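Local coordinates for protein cyclopropane mycolic acid synthase MmaA2 (Mycobacterium tuberculosis, PDB 1TPY) that catalyses the S-adenosylmethionine-dependent conversion of a distal double bond of alpha mycolic acids into a cis cyclopropane ring for the mycobacterial cell envelope, at residues A[28-33]-A[48-53]; A[34-39]-A[233-238]; A[225-230]-A[277-282]. All coordinates share one frame; numbering follows the deposited sequence.

Contact 1 of 3, residues A[28-33]-A[48-53]. With SAH (S-adenosyl-L-homocysteine), chain C; 16A (cetyl-trimethyl-ammonium), chain D.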
loop_
_atom_site.group_PDB
_atom_site.type_symbol
_atom_site.label_atom_id
_atom_site.label_comp_id
_atom_site.label_asym_id
_atom_site.label_seq_id
_atom_site.Cartn_x
_atom_site.Cartn_y
_atom_site.Cartn_z
ATOM N N ASP A 28 -7.605 -7.626 8.417
ATOM C CA ASP A 28 -7.139 -8.550 9.440
ATOM C C ASP A 28 -6.908 -7.686 10.681
ATOM O O ASP A 28 -6.932 -6.459 10.595
ATOM C CB ASP A 28 -5.838 -9.233 9.020
ATOM C CG ASP A 28 -4.642 -8.319 9.140
ATOM O OD1 ASP A 28 -4.407 -7.500 8.224
ATOM O OD2 ASP A 28 -3.949 -8.410 10.169
ATOM N N PRO A 29 -6.680 -8.309 11.848
ATOM C CA PRO A 29 -6.459 -7.545 13.081
ATOM C C PRO A 29 -5.416 -6.421 13.044
ATOM O O PRO A 29 -5.580 -5.415 13.734
ATOM C CB PRO A 29 -6.112 -8.632 14.092
ATOM C CG PRO A 29 -6.949 -9.794 13.618
ATOM C CD PRO A 29 -6.709 -9.757 12.127
ATOM N N THR A 30 -4.356 -6.582 12.256
ATOM C CA THR A 30 -3.309 -5.560 12.173
ATOM C C THR A 30 -3.739 -4.388 11.298
ATOM O O THR A 30 -3.008 -3.409 11.157
ATOM C CB THR A 30 -2.012 -6.107 11.551
ATOM O OG1 THR A 30 -2.212 -6.296 10.145
ATOM C CG2 THR A 30 -1.616 -7.427 12.188
ATOM N N GLN A 31 -4.914 -4.503 10.693
ATOM C CA GLN A 31 -5.439 -3.455 9.829
ATOM C C GLN A 31 -4.508 -3.168 8.648
ATOM O O GLN A 31 -4.411 -2.033 8.175
ATOM C CB GLN A 31 -5.677 -2.168 10.633
ATOM C CG GLN A 31 -6.474 -2.359 11.917
ATOM C CD GLN A 31 -7.811 -3.046 11.694
ATOM O OE1 GLN A 31 -8.614 -2.622 10.859
ATOM N NE2 GLN A 31 -8.059 -4.114 12.452
ATOM N N THR A 32 -3.806 -4.197 8.184
ATOM C CA THR A 32 -2.935 -4.040 7.031
ATOM C C THR A 32 -3.915 -3.945 5.868
ATOM O O THR A 32 -4.905 -4.670 5.821
ATOM C CB THR A 32 -2.000 -5.249 6.851
ATOM O OG1 THR A 32 -1.120 -5.340 7.979
ATOM C CG2 THR A 32 -1.173 -5.090 5.590
ATOM N N TYR A 33 -3.651 -3.037 4.942
ATOM C CA TYR A 33 -4.556 -2.822 3.830
ATOM C C TYR A 33 -3.764 -2.851 2.533
ATOM O O TYR A 33 -3.571 -1.827 1.882
ATOM C CB TYR A 33 -5.240 -1.469 4.030
ATOM C CG TYR A 33 -6.515 -1.248 3.248
ATOM C CD1 TYR A 33 -7.174 -0.025 3.316
ATOM C CD2 TYR A 33 -7.062 -2.251 2.447
ATOM C CE1 TYR A 33 -8.341 0.205 2.612
ATOM C CE2 TYR A 33 -8.242 -2.033 1.731
ATOM C CZ TYR A 33 -8.873 -0.795 1.824
ATOM O OH TYR A 33 -10.039 -0.547 1.141
ATOM N N ALA A 48 -0.529 -14.086 6.867
ATOM C CA ALA A 48 -0.063 -13.762 5.519
ATOM C C ALA A 48 0.304 -12.284 5.408
ATOM O O ALA A 48 1.194 -11.918 4.648
ATOM C CB ALA A 48 -1.136 -14.117 4.485
ATOM N N GLN A 49 -0.387 -11.431 6.157
ATOM C CA GLN A 49 -0.082 -10.005 6.120
ATOM C C GLN A 49 1.265 -9.770 6.795
ATOM O O GLN A 49 2.082 -8.995 6.312
ATOM C CB GLN A 49 -1.182 -9.198 6.811
ATOM C CG GLN A 49 -2.483 -9.146 6.013
ATOM C CD GLN A 49 -2.341 -8.394 4.690
ATOM O OE1 GLN A 49 -1.235 -8.181 4.191
ATOM N NE2 GLN A 49 -3.467 -8.000 4.116
ATOM N N ILE A 50 1.490 -10.448 7.918
ATOM C CA ILE A 50 2.755 -10.334 8.634
ATOM C C ILE A 50 3.859 -10.861 7.724
ATOM O O ILE A 50 4.968 -10.318 7.693
ATOM C CB ILE A 50 2.743 -11.166 9.934
ATOM C CG1 ILE A 50 1.709 -10.598 10.904
ATOM C CG2 ILE A 50 4.131 -11.178 10.556
ATOM C CD1 ILE A 50 2.000 -9.171 11.342
ATOM N N ALA A 51 3.552 -11.920 6.977
ATOM C CA ALA A 51 4.530 -12.493 6.057
ATOM C C ALA A 51 4.905 -11.460 4.995
ATOM O O ALA A 51 6.085 -11.271 4.685
ATOM C CB ALA A 51 3.966 -13.743 5.399
ATOM N N LYS A 52 3.902 -10.791 4.432
ATOM C CA LYS A 52 4.168 -9.773 3.414
ATOM C C LYS A 52 5.028 -8.652 4.008
ATOM O O LYS A 52 5.936 -8.146 3.353
ATOM C CB LYS A 52 2.846 -9.207 2.869
ATOM C CG LYS A 52 2.989 -7.981 1.969
ATOM C CD LYS A 52 3.047 -6.681 2.775
ATOM C CE LYS A 52 1.775 -6.477 3.606
ATOM N NZ LYS A 52 0.522 -6.459 2.781
ATOM N N ILE A 53 4.740 -8.278 5.251
ATOM C CA ILE A 53 5.490 -7.230 5.935
ATOM C C ILE A 53 6.962 -7.629 6.008
ATOM O O ILE A 53 7.840 -6.904 5.534
ATOM C CB ILE A 53 4.966 -7.018 7.375
ATOM C CG1 ILE A 53 3.492 -6.607 7.342
ATOM C CG2 ILE A 53 5.816 -5.983 8.099
ATOM C CD1 ILE A 53 3.219 -5.378 6.531
HETATM N N SAH C . 1.125 0.861 3.770
HETATM C CA SAH C . -0.091 0.492 4.495
HETATM C CB SAH C . -1.312 1.329 4.034
HETATM C CG SAH C . -1.679 1.305 2.550
HETATM S SD SAH C . -3.134 2.315 2.158
HETATM C C SAH C . -0.395 -0.998 4.326
HETATM O O SAH C . 0.278 -1.645 3.503
HETATM O OXT SAH C . -1.310 -1.500 5.005
HETATM C "C5'" SAH C . -2.404 3.699 1.244
HETATM C "C4'" SAH C . -1.585 4.597 2.183
HETATM O "O4'" SAH C . -0.704 5.501 1.473
HETATM C "C3'" SAH C . -2.445 5.473 3.092
HETATM O "O3'" SAH C . -1.882 5.468 4.416
HETATM C "C2'" SAH C . -2.363 6.829 2.455
HETATM O "O2'" SAH C . -2.657 7.877 3.395
HETATM C "C1'" SAH C . -0.954 6.828 1.959
HETATM N N9 SAH C . -0.649 7.867 0.889
HETATM C C8 SAH C . -1.238 8.129 -0.307
HETATM N N7 SAH C . -0.730 9.094 -1.004
HETATM C C5 SAH C . 0.319 9.527 -0.186
HETATM C C6 SAH C . 1.302 10.547 -0.309
HETATM N N6 SAH C . 1.377 11.350 -1.368
HETATM N N1 SAH C . 2.206 10.700 0.716
HETATM C C2 SAH C . 2.137 9.888 1.798
HETATM N N3 SAH C . 1.259 8.899 2.026
HETATM C C4 SAH C . 0.369 8.775 0.977
HETATM C C1 16A D . -7.346 -3.784 -3.214
HETATM C C2 16A D . -7.326 -2.628 -4.213
HETATM C C3 16A D . -7.189 -3.162 -5.648
HETATM C C4 16A D . -7.178 -2.105 -6.744
HETATM C C5 16A D . -7.038 -2.795 -8.111
HETATM C C6 16A D . -7.010 -1.857 -9.328
HETATM C C7 16A D . -8.268 -1.012 -9.646
HETATM C C8 16A D . -8.095 0.240 -10.540
HETATM C C9 16A D . -6.981 1.241 -10.151
HETATM C C10 16A D . -7.140 1.959 -8.790
HETATM C C11 16A D . -5.852 2.577 -8.190
HETATM C C12 16A D . -5.914 2.890 -6.687
HETATM C C13 16A D . -5.195 1.827 -5.847
HETATM C C14 16A D . -5.347 2.100 -4.352
HETATM C C15 16A D . -4.836 0.853 -3.610
HETATM C C16 16A D . -5.122 1.042 -2.106
HETATM N N1 16A D . -4.832 0.050 -0.983
HETATM C C17 16A D . -5.144 0.192 0.316
HETATM C C18 16A D . -5.381 -1.319 -1.322
HETATM C C19 16A D . -3.336 -0.153 -0.899
HETATM O O HOH W 1 -5.670 -7.247 5.990
#
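Thr-32 and Gln-49 make the main packing between loop 28-33 and helix segment 48-53. Their side chains run past each other in opposite directions, and CG2 of Thr-32 rests 3.4 Å from OE1 of Gln-49. With chi1 at -64°, the Thr-32 methyl lies anti to the backbone N, sending it toward the helix and leaving OG1 beside Thr-30. The same methyl meets the end of Lys-52 tip to tip, 3.6 Å from NZ. OD1 of Asp-28 lies against CG of Gln-49, while CG2 of Thr-30 touches CD1 of Ile-50 at 4.1 Å.

Polar links across the contact pass through one water. It donates to OD1 of Asp-28 and to the carbonyl O of Thr-32, and accepts from the backbone N of Asp-28 and from NE2 of Gln-49; NE2 also bonds Ser-34 O. Within the loop, OD2 of Asp-28 receives both the hydroxyl of Thr-30, on its syn lone pair at 2.7 Å, and the backbone N of Thr-30, which comes from above the carboxylate plane and closes an Asx turn inside the type I turn 28-31. On the helix, NZ of Lys-52 donates to OE1 of Gln-49 at 2.8 Å.

At the ligand end, the backbone N of Tyr-33 gives an almost straight bond to OXT of S-adenosylhomocysteine (2.8 Å, 176°), and methyl C17 of the bound cetyl-trimethyl-ammonium sits over the centre of the Tyr-33 ring. The Asp-28 carboxylate and shared water are consistent with a loop held in place where Tyr-33 N meets the ligand. Lys-52 is second-shell: its NZ also bonds Cys-35 O and Ser-34 OG, which donates to the ligand carboxylate, a group the lysine charge would probably favour.

Contact 2 of 3, residues A[34-39]-A[233-238]. With SAH (S-adenosyl-L-homocysteine), chain C; CO3 (carbonate ion), chain B.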
loop_
_atom_site.group_PDB
_atom_site.type_symbol
_atom_site.label_atom_id
_atom_site.label_comp_id
_atom_site.label_asym_id
_atom_site.label_seq_id
_atom_site.Cartn_x
_atom_site.Cartn_y
_atom_site.Cartn_z
ATOM N N SER A 34 -3.311 -4.047 2.173
ATOM C CA SER A 34 -2.515 -4.268 0.977
ATOM C C SER A 34 -2.379 -5.776 0.763
ATOM O O SER A 34 -2.667 -6.563 1.658
ATOM C CB SER A 34 -1.132 -3.627 1.151
ATOM O OG SER A 34 -0.550 -4.000 2.394
ATOM N N CYS A 35 -1.930 -6.176 -0.420
ATOM C CA CYS A 35 -1.796 -7.593 -0.734
ATOM C C CYS A 35 -0.981 -8.425 0.264
ATOM O O CYS A 35 0.174 -8.113 0.565
ATOM C CB CYS A 35 -1.194 -7.765 -2.126
ATOM S SG CYS A 35 -1.094 -9.504 -2.641
ATOM N N ALA A 36 -1.588 -9.502 0.751
ATOM C CA ALA A 36 -0.930 -10.392 1.703
ATOM C C ALA A 36 -0.023 -11.377 0.960
ATOM O O ALA A 36 -0.019 -11.415 -0.265
ATOM C CB ALA A 36 -1.976 -11.145 2.509
ATOM N N HIS A 37 0.747 -12.171 1.700
ATOM C CA HIS A 37 1.637 -13.150 1.076
ATOM C C HIS A 37 1.495 -14.504 1.757
ATOM O O HIS A 37 2.149 -14.766 2.768
ATOM C CB HIS A 37 3.086 -12.683 1.168
ATOM C CG HIS A 37 4.045 -13.551 0.415
ATOM N ND1 HIS A 37 3.903 -13.821 -0.930
ATOM C CD2 HIS A 37 5.167 -14.194 0.812
ATOM C CE1 HIS A 37 4.899 -14.591 -1.329
ATOM N NE2 HIS A 37 5.680 -14.832 -0.291
ATOM N N PHE A 38 0.643 -15.358 1.195
ATOM C CA PHE A 38 0.383 -16.682 1.750
ATOM C C PHE A 38 1.491 -17.687 1.462
ATOM O O PHE A 38 1.472 -18.374 0.445
ATOM C CB PHE A 38 -0.960 -17.208 1.226
ATOM C CG PHE A 38 -2.120 -16.297 1.532
ATOM C CD1 PHE A 38 -2.320 -15.131 0.794
ATOM C CD2 PHE A 38 -2.968 -16.567 2.600
ATOM C CE1 PHE A 38 -3.346 -14.245 1.121
ATOM C CE2 PHE A 38 -3.996 -15.691 2.938
ATOM C CZ PHE A 38 -4.187 -14.526 2.199
ATOM N N GLU A 39 2.452 -17.764 2.377
ATOM C CA GLU A 39 3.587 -18.671 2.252
ATOM C C GLU A 39 3.214 -20.111 2.560
ATOM O O GLU A 39 3.831 -21.037 2.038
ATOM C CB GLU A 39 4.719 -18.200 3.157
ATOM C CG GLU A 39 5.272 -16.873 2.704
ATOM C CD GLU A 39 6.335 -16.320 3.621
ATOM O OE1 GLU A 39 6.896 -15.258 3.275
ATOM O OE2 GLU A 39 6.607 -16.932 4.677
ATOM N N ALA A 233 -5.793 -11.809 -5.241
ATOM C CA ALA A 233 -7.147 -12.291 -5.473
ATOM C C ALA A 233 -7.648 -12.912 -4.178
ATOM O O ALA A 233 -8.765 -12.638 -3.725
ATOM C CB ALA A 233 -7.154 -13.322 -6.596
ATOM N N ARG A 234 -6.802 -13.738 -3.574
ATOM C CA ARG A 234 -7.148 -14.396 -2.322
ATOM C C ARG A 234 -7.288 -13.383 -1.189
ATOM O O ARG A 234 -8.206 -13.485 -0.366
ATOM C CB ARG A 234 -6.089 -15.429 -1.952
ATOM C CG ARG A 234 -6.478 -16.222 -0.734
ATOM C CD ARG A 234 -5.509 -17.341 -0.456
ATOM N NE ARG A 234 -5.899 -18.046 0.756
ATOM C CZ ARG A 234 -5.168 -18.989 1.337
ATOM N NH1 ARG A 234 -4.002 -19.346 0.812
ATOM N NH2 ARG A 234 -5.594 -19.561 2.455
ATOM N N THR A 235 -6.375 -12.416 -1.134
ATOM C CA THR A 235 -6.446 -11.399 -0.094
ATOM C C THR A 235 -7.794 -10.703 -0.244
ATOM O O THR A 235 -8.523 -10.521 0.723
ATOM C CB THR A 235 -5.322 -10.350 -0.235
ATOM O OG1 THR A 235 -4.048 -10.984 -0.065
ATOM C CG2 THR A 235 -5.482 -9.249 0.819
ATOM N N LEU A 236 -8.122 -10.338 -1.475
ATOM C CA LEU A 236 -9.374 -9.665 -1.773
ATOM C C LEU A 236 -10.607 -10.507 -1.441
ATOM O O LEU A 236 -11.606 -9.973 -0.956
ATOM C CB LEU A 236 -9.382 -9.234 -3.242
ATOM C CG LEU A 236 -8.528 -7.981 -3.493
ATOM C CD1 LEU A 236 -8.243 -7.794 -4.968
ATOM C CD2 LEU A 236 -9.260 -6.773 -2.938
ATOM N N ASP A 237 -10.541 -11.814 -1.697
ATOM C CA ASP A 237 -11.663 -12.700 -1.393
ATOM C C ASP A 237 -11.890 -12.700 0.118
ATOM O O ASP A 237 -13.027 -12.619 0.590
ATOM C CB ASP A 237 -11.382 -14.148 -1.840
ATOM C CG ASP A 237 -11.300 -14.301 -3.355
ATOM O OD1 ASP A 237 -11.975 -13.543 -4.076
ATOM O OD2 ASP A 237 -10.569 -15.203 -3.819
ATOM N N LEU A 238 -10.799 -12.800 0.870
ATOM C CA LEU A 238 -10.880 -12.824 2.323
ATOM C C LEU A 238 -11.470 -11.527 2.879
ATOM O O LEU A 238 -12.300 -11.562 3.792
ATOM C CB LEU A 238 -9.495 -13.108 2.913
ATOM C CG LEU A 238 -9.023 -14.546 2.660
ATOM C CD1 LEU A 238 -7.544 -14.660 2.910
ATOM C CD2 LEU A 238 -9.790 -15.511 3.559
HETATM N N SAH C . 1.125 0.861 3.770
HETATM C CA SAH C . -0.091 0.492 4.495
HETATM C CB SAH C . -1.312 1.329 4.034
HETATM C CG SAH C . -1.679 1.305 2.550
HETATM S SD SAH C . -3.134 2.315 2.158
HETATM C C SAH C . -0.395 -0.998 4.326
HETATM O O SAH C . 0.278 -1.645 3.503
HETATM O OXT SAH C . -1.310 -1.500 5.005
HETATM C "C5'" SAH C . -2.404 3.699 1.244
HETATM C "C4'" SAH C . -1.585 4.597 2.183
HETATM O "O4'" SAH C . -0.704 5.501 1.473
HETATM C "C3'" SAH C . -2.445 5.473 3.092
HETATM O "O3'" SAH C . -1.882 5.468 4.416
HETATM C "C2'" SAH C . -2.363 6.829 2.455
HETATM O "O2'" SAH C . -2.657 7.877 3.395
HETATM C "C1'" SAH C . -0.954 6.828 1.959
HETATM N N9 SAH C . -0.649 7.867 0.889
HETATM C C8 SAH C . -1.238 8.129 -0.307
HETATM N N7 SAH C . -0.730 9.094 -1.004
HETATM C C5 SAH C . 0.319 9.527 -0.186
HETATM C C6 SAH C . 1.302 10.547 -0.309
HETATM N N6 SAH C . 1.377 11.350 -1.368
HETATM N N1 SAH C . 2.206 10.700 0.716
HETATM C C2 SAH C . 2.137 9.888 1.798
HETATM N N3 SAH C . 1.259 8.899 2.026
HETATM C C4 SAH C . 0.369 8.775 0.977
HETATM C C CO3 B . -1.029 -2.967 -2.819
HETATM O O1 CO3 B . -0.839 -4.329 -2.241
HETATM O O2 CO3 B . -2.255 -2.403 -2.831
HETATM O O3 CO3 B . 0.031 -2.297 -3.338
#
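OG1 of Thr-235 is gripped from two directions: it accepts the backbone N-H of Ala-36 at 3.0 Å (153°) and is hydrogen-bonded to the carbonyl O of His-231, one turn earlier in its own helix. A chi1 of -63° sets OG1 anti to the carbonyl carbon, beside the backbone N, where it can serve both partners. The methyl of Ala-36 packs against this oxygen, CB to OG1 3.3 Å, and the edge of the Phe-38 ring approaches it in the ring plane through CE1.

The aromatic ring carries most of the remaining contact. The guanidinium of Arg-234 lies flat on Phe-38, with centres 4.1 Å apart and planes only 16° from parallel, a cation-pi stack. CD of the same extended chain stands 3.8 Å from the ring centroid, almost exactly on the ring normal, adding a CH-pi contact over the same face. The far end of the arginine is fixed by the carbonyl of Glu-41, reached through NH2. Leu-238 points back at the ring from the helix, its CD1 3.4 Å from CZ of Phe-38, obliquely placed.

Toward the pocket the loop turns to its ligands. OG of Ser-34 donates to carboxylate oxygen O of S-adenosylhomocysteine. The backbone N of Cys-35 donates to O1 of the carbonate ion at 2.8 Å. Tyr-232 and His-167 also bind that ion, which probably came from the crystallisation liquor. The loop thus joins helix 229-245 to an S-adenosylmethionine-dependent methyltransferase site of the CFA/CMAS family, where neighbouring residues Ser-34 and Cys-35 bind S-adenosylhomocysteine and carbonate.

Contact 3 of 3, residues A[225-230]-A[277-282]; sequences RQSLQP and YIDVNQ
Ser-227 and Asp-279 meet through their polar ends: the serine hydroxyl donates to OD2 of the aspartate at 2.7 Å, on the syn lone pair. Extension of the Asp-279 side chain, with CG anti to the backbone N (chi1 -169°), brings the carboxylate to this hydroxyl. OG of Ser-227 also accepts from the backbone N of Gln-229, forming an ST turn just where the strand gives way to a helix.

Gln-229 crosses Asp-279 at about a right angle, its amide plane turned 45° from the carboxylate. CB passes 3.2 Å from OD2 of Asp-279, and the outstretched chain carries NE2 to the carbonyl O of Ile-278, which it meets from above the carbonyl plane at 3.0 Å. Arg-225, bent at chi3, turns the edge of its guanidinium to CG of Asn-281, the two planes 78° apart. A water bound to OD1 of Asp-279 links weakly to NH1 of Arg-225. Gln-226 and Gln-282 instead lie side by side and point the same way; OE1 of Gln-226 is hydrogen-bonded to Lys-59 NZ.

In the backbone, Gln-226 and Gln-282 form an antiparallel hydrogen-bonded pair, with side chains on one face of the sheet; Ser-227 and Asn-281, a non-hydrogen-bonded pair, occupy the other. Past the strand, the backbone N of Leu-228, the N-cap residue, bonds Val-280 O at 3.0 Å, and Leu-228 CB packs on CG1 of Val-280. Strand 221-227 is thereby held at one margin of the mixed sheet; strand 278-286 bonds to strand 163-171 on its other side, and helix 45-57 packs on Gln-226 and Gln-282.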
loop_
_atom_site.group_PDB
_atom_site.type_symbol
_atom_site.label_atom_id
_atom_site.label_comp_id
_atom_site.label_asym_id
_atom_site.label_seq_id
_atom_site.Cartn_x
_atom_site.Cartn_y
_atom_site.Cartn_z
ATOM N N ARG A 225 12.371 -7.552 -8.790
ATOM C CA ARG A 225 10.942 -7.290 -8.889
ATOM C C ARG A 225 10.278 -8.625 -8.572
ATOM O O ARG A 225 10.586 -9.639 -9.198
ATOM C CB ARG A 225 10.515 -6.842 -10.293
ATOM C CG ARG A 225 8.989 -6.686 -10.402
ATOM C CD ARG A 225 8.517 -6.133 -11.741
ATOM N NE ARG A 225 8.729 -7.064 -12.845
ATOM C CZ ARG A 225 7.988 -8.143 -13.078
ATOM N NH1 ARG A 225 6.967 -8.443 -12.282
ATOM N NH2 ARG A 225 8.271 -8.928 -14.110
ATOM N N GLN A 226 9.382 -8.630 -7.591
ATOM C CA GLN A 226 8.687 -9.856 -7.207
ATOM C C GLN A 226 7.183 -9.638 -7.243
ATOM O O GLN A 226 6.663 -8.704 -6.634
ATOM C CB GLN A 226 9.136 -10.309 -5.809
ATOM C CG GLN A 226 8.254 -11.378 -5.161
ATOM C CD GLN A 226 8.845 -11.928 -3.862
ATOM O OE1 GLN A 226 9.579 -11.236 -3.154
ATOM N NE2 GLN A 226 8.512 -13.176 -3.541
ATOM N N SER A 227 6.493 -10.506 -7.977
ATOM C CA SER A 227 5.048 -10.426 -8.113
ATOM C C SER A 227 4.339 -11.250 -7.053
ATOM O O SER A 227 4.811 -12.317 -6.666
ATOM C CB SER A 227 4.623 -10.917 -9.502
ATOM O OG SER A 227 3.213 -10.892 -9.647
ATOM N N LEU A 228 3.208 -10.738 -6.582
ATOM C CA LEU A 228 2.388 -11.419 -5.581
ATOM C C LEU A 228 0.973 -11.530 -6.146
ATOM O O LEU A 228 0.012 -11.712 -5.401
ATOM C CB LEU A 228 2.353 -10.613 -4.273
ATOM C CG LEU A 228 3.529 -10.703 -3.289
ATOM C CD1 LEU A 228 4.849 -10.551 -4.009
ATOM C CD2 LEU A 228 3.378 -9.630 -2.234
ATOM N N GLN A 229 0.856 -11.415 -7.467
ATOM C CA GLN A 229 -0.439 -11.453 -8.154
ATOM C C GLN A 229 -1.474 -12.451 -7.624
ATOM O O GLN A 229 -2.570 -12.060 -7.229
ATOM C CB GLN A 229 -0.229 -11.694 -9.653
ATOM C CG GLN A 229 -1.504 -11.647 -10.481
ATOM C CD GLN A 229 -1.230 -11.813 -11.965
ATOM O OE1 GLN A 229 -0.694 -12.833 -12.398
ATOM N NE2 GLN A 229 -1.596 -10.806 -12.752
ATOM N N PRO A 230 -1.141 -13.755 -7.605
ATOM C CA PRO A 230 -2.081 -14.770 -7.117
ATOM C C PRO A 230 -2.530 -14.548 -5.677
ATOM O O PRO A 230 -3.611 -14.978 -5.276
ATOM C CB PRO A 230 -1.296 -16.069 -7.291
ATOM C CG PRO A 230 0.111 -15.632 -7.058
ATOM C CD PRO A 230 0.177 -14.360 -7.870
ATOM N N TYR A 277 -5.758 -8.900 -15.231
ATOM C CA TYR A 277 -5.718 -7.537 -15.760
ATOM C C TYR A 277 -4.752 -6.680 -14.958
ATOM O O TYR A 277 -4.081 -5.803 -15.500
ATOM C CB TYR A 277 -7.103 -6.889 -15.702
ATOM C CG TYR A 277 -8.075 -7.406 -16.733
ATOM C CD1 TYR A 277 -9.215 -8.104 -16.347
ATOM C CD2 TYR A 277 -7.854 -7.198 -18.093
ATOM C CE1 TYR A 277 -10.116 -8.585 -17.283
ATOM C CE2 TYR A 277 -8.750 -7.676 -19.043
ATOM C CZ TYR A 277 -9.878 -8.369 -18.631
ATOM O OH TYR A 277 -10.766 -8.857 -19.555
ATOM N N ILE A 278 -4.695 -6.952 -13.656
ATOM C CA ILE A 278 -3.845 -6.214 -12.737
ATOM C C ILE A 278 -2.832 -7.152 -12.082
ATOM O O ILE A 278 -3.067 -8.361 -11.963
ATOM C CB ILE A 278 -4.706 -5.550 -11.638
ATOM C CG1 ILE A 278 -5.786 -4.674 -12.280
ATOM C CG2 ILE A 278 -3.841 -4.712 -10.726
ATOM C CD1 ILE A 278 -5.244 -3.517 -13.095
ATOM N N ASP A 279 -1.706 -6.580 -11.668
ATOM C CA ASP A 279 -0.630 -7.321 -11.010
ATOM C C ASP A 279 -0.280 -6.510 -9.757
ATOM O O ASP A 279 -0.831 -5.433 -9.532
ATOM C CB ASP A 279 0.586 -7.414 -11.958
ATOM C CG ASP A 279 1.659 -8.388 -11.473
ATOM O OD1 ASP A 279 2.741 -8.443 -12.109
ATOM O OD2 ASP A 279 1.432 -9.104 -10.474
ATOM N N VAL A 280 0.618 -7.036 -8.936
ATOM C CA VAL A 280 1.062 -6.348 -7.727
ATOM C C VAL A 280 2.516 -6.779 -7.586
ATOM O O VAL A 280 2.821 -7.976 -7.606
ATOM C CB VAL A 280 0.217 -6.768 -6.477
ATOM C CG1 VAL A 280 0.392 -8.245 -6.187
ATOM C CG2 VAL A 280 0.619 -5.932 -5.270
ATOM N N ASN A 281 3.413 -5.807 -7.460
ATOM C CA ASN A 281 4.836 -6.102 -7.386
ATOM C C ASN A 281 5.628 -5.405 -6.298
ATOM O O ASN A 281 5.285 -4.305 -5.861
ATOM C CB ASN A 281 5.504 -5.761 -8.724
ATOM C CG ASN A 281 5.080 -6.685 -9.848
ATOM O OD1 ASN A 281 4.147 -6.394 -10.600
ATOM N ND2 ASN A 281 5.762 -7.811 -9.963
ATOM N N GLN A 282 6.696 -6.064 -5.867
ATOM C CA GLN A 282 7.602 -5.496 -4.883
ATOM C C GLN A 282 8.903 -5.185 -5.626
ATOM O O GLN A 282 9.578 -6.085 -6.144
ATOM C CB GLN A 282 7.868 -6.467 -3.723
ATOM C CG GLN A 282 6.705 -6.567 -2.746
ATOM C CD GLN A 282 7.090 -7.156 -1.405
ATOM O OE1 GLN A 282 6.313 -7.106 -0.447
ATOM N NE2 GLN A 282 8.286 -7.715 -1.323
HETATM O O HOH W 2 4.226 -10.371 -13.094
#

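Overall arrangement
All three contacts are largely buried, though contact 3 reaches the surface at Arg-225. Contacts 1 and 2 share the continuous loop 28-39 and meet where Lys-52 binds Ser-34 and Cys-35; their centres are about 9 Å apart, and both touch S-adenosylhomocysteine. Contact 1 relies on a water and polar turn bonds, whereas contact 2 combines one direct hydrogen bond with cation-pi stacking. Contact 3, about 17 Å from contact 1 between centres, combines strand pairing with side-chain hydrogen bonds at the sheet margin. Helix 229-245 connects it to contact 2, and Cys-35 packs against both Leu-228 and Val-280, joining the ligand-binding loop to the sheet.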